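Local coordinates for meso-diaminopimelate dehydrogenase (Clostridium tetani, PDB 3WGY), which catalyses the reversible NADP-dependent oxidative deamination of meso-diaminopimelate, and in this engineered form is bound to 4-methyl-2-oxovalerate, at residues Y287-A290 / I291-S295. The protein carries 6 engineered substitutions. Sequence-based numbering, arbitrary orientation.
Sequences YSRA and IYKLS
The ring of Tyr292 meets Arg289 at its edge: the backbone O of Arg289 lies near the ring plane, while Tyr292 CB packs 3.4 Å from Ser288 O. A chi1 of 168° sets CG opposite the backbone N and carries the ring away from the preceding turn; the Tyr292 side chain touches Val65. Another flat group, the guanidinium of Arg289, is held from several directions outside the helix, by a salt bridge from NE to Asp28, a hydrogen bond from NH2 to Asn26 OD1 and a weak one from NH1 to Leu313 O. Tyr287, earlier on the helix, touches Leu118, Thr121 and Leu313. Beside Arg289 runs Lys293, an i to i+4 neighbour pointing the same way. The two meet through their aliphatic parts, Arg289 CG approaching Lys293 CE at 3.6 Å, and Lys293 CG passes 3.0 Å from Arg289 O. Their charged ends do not touch, and the ammonium of Lys293 turns to Ser314 O; the carboxylate of Asp28 probably offsets some of the local positive charge. The stretch is about two and a half turns of helix 276-296, which packs on strands 65-68, 88-90 and 116-118 of a parallel sheet consistent with the Rossmann-type dinucleotide-binding domain expected of this dehydrogenase, and leads on to strand 301-303 at the sheet edge. Ile291 faces that sheet, reaching Ile116, Leu118 and Val90; its CG1, beside the backbone N, also sits 3.2 Å from Tyr287 O. Four successive i+4 to i hydrogen bonds join one turn to the next, from Ile291 N to Tyr287 O through to Leu294 N to Ala290 O, this last 2.9 Å long with an N-H...O angle of 167°. Leu294 CG lies 3.5 Å from the same Ala290 O. At the next residue, Ser295 OG donates back to Tyr292 O at 2.6 Å.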
loop_
_atom_site.group_PDB
_atom_site.type_symbol
_atom_site.label_atom_id
_atom_site.label_comp_id
_atom_site.label_asym_id
_atom_site.label_seq_id
_atom_site.Cartn_x
_atom_site.Cartn_y
_atom_site.Cartn_z
ATOM N N TYR B 287 12.644 -3.917 6.492
ATOM C CA TYR B 287 13.341 -4.164 5.240
ATOM C C TYR B 287 14.652 -4.923 5.450
ATOM O O TYR B 287 15.173 -5.535 4.519
ATOM C CB TYR B 287 13.568 -2.853 4.490
ATOM C CG TYR B 287 12.407 -2.540 3.569
ATOM C CD1 TYR B 287 12.322 -3.126 2.304
ATOM C CD2 TYR B 287 11.338 -1.757 4.003
ATOM C CE1 TYR B 287 11.197 -2.952 1.496
ATOM C CE2 TYR B 287 10.204 -1.574 3.202
ATOM C CZ TYR B 287 10.140 -2.182 1.954
ATOM O OH TYR B 287 9.001 -2.066 1.187
ATOM N N SER B 288 15.171 -4.902 6.676
ATOM C CA SER B 288 16.393 -5.642 6.979
ATOM C C SER B 288 16.072 -7.122 6.895
ATOM O O SER B 288 16.894 -7.918 6.448
ATOM C CB SER B 288 16.905 -5.318 8.382
ATOM O OG SER B 288 17.628 -4.105 8.364
ATOM N N ARG B 289 14.868 -7.483 7.329
ATOM C CA ARG B 289 14.443 -8.873 7.285
ATOM C C ARG B 289 14.401 -9.326 5.832
ATOM O O ARG B 289 14.806 -10.442 5.512
ATOM C CB ARG B 289 13.055 -9.047 7.914
ATOM C CG ARG B 289 12.562 -10.494 7.868
ATOM C CD ARG B 289 11.246 -10.703 8.602
ATOM N NE ARG B 289 11.327 -10.379 10.026
ATOM C CZ ARG B 289 10.929 -9.234 10.563
ATOM N NH1 ARG B 289 10.410 -8.277 9.799
ATOM N NH2 ARG B 289 11.057 -9.044 11.867
ATOM N N ALA B 290 13.912 -8.450 4.955
ATOM C CA ALA B 290 13.809 -8.761 3.533
ATOM C C ALA B 290 15.169 -8.903 2.864
ATOM O O ALA B 290 15.366 -9.791 2.033
ATOM C CB ALA B 290 13.006 -7.687 2.821
ATOM N N ILE B 291 16.098 -8.014 3.205
ATOM C CA ILE B 291 17.430 -8.063 2.614
ATOM C C ILE B 291 18.157 -9.318 3.066
ATOM O O ILE B 291 18.865 -9.952 2.285
ATOM C CB ILE B 291 18.253 -6.821 2.995
ATOM C CG1 ILE B 291 17.568 -5.574 2.433
ATOM C CG2 ILE B 291 19.664 -6.940 2.449
ATOM C CD1 ILE B 291 17.242 -5.664 0.954
ATOM N N TYR B 292 17.974 -9.671 4.331
ATOM C CA TYR B 292 18.586 -10.870 4.876
ATOM C C TYR B 292 18.100 -12.060 4.055
ATOM O O TYR B 292 18.894 -12.891 3.622
ATOM C CB TYR B 292 18.190 -11.049 6.344
ATOM C CG TYR B 292 18.532 -12.409 6.915
ATOM C CD1 TYR B 292 17.648 -13.485 6.791
ATOM C CD2 TYR B 292 19.749 -12.627 7.561
ATOM C CE1 TYR B 292 17.971 -14.748 7.295
ATOM C CE2 TYR B 292 20.083 -13.880 8.067
ATOM C CZ TYR B 292 19.193 -14.937 7.932
ATOM O OH TYR B 292 19.534 -16.183 8.428
ATOM N N LYS B 293 16.788 -12.129 3.837
ATOM C CA LYS B 293 16.206 -13.221 3.069
ATOM C C LYS B 293 16.778 -13.248 1.661
ATOM O O LYS B 293 17.220 -14.292 1.186
ATOM C CB LYS B 293 14.685 -13.080 3.013
ATOM C CG LYS B 293 14.028 -13.091 4.381
ATOM C CD LYS B 293 12.516 -13.175 4.274
ATOM C CE LYS B 293 11.870 -13.191 5.642
ATOM N NZ LYS B 293 10.419 -13.490 5.563
ATOM N N LEU B 294 16.781 -12.096 0.995
ATOM C CA LEU B 294 17.309 -12.015 -0.355
ATOM C C LEU B 294 18.802 -12.328 -0.427
ATOM O O LEU B 294 19.269 -12.894 -1.415
ATOM C CB LEU B 294 17.049 -10.632 -0.952
ATOM C CG LEU B 294 15.622 -10.346 -1.434
ATOM C CD1 LEU B 294 15.537 -8.907 -1.894
ATOM C CD2 LEU B 294 15.253 -11.288 -2.573
ATOM N N SER B 295 19.554 -11.958 0.607
ATOM C CA SER B 295 20.988 -12.226 0.603
ATOM C C SER B 295 21.235 -13.732 0.629
ATOM O O SER B 295 22.151 -14.223 -0.028
ATOM C CB SER B 295 21.680 -11.565 1.803
ATOM O OG SER B 295 21.365 -12.222 3.015
#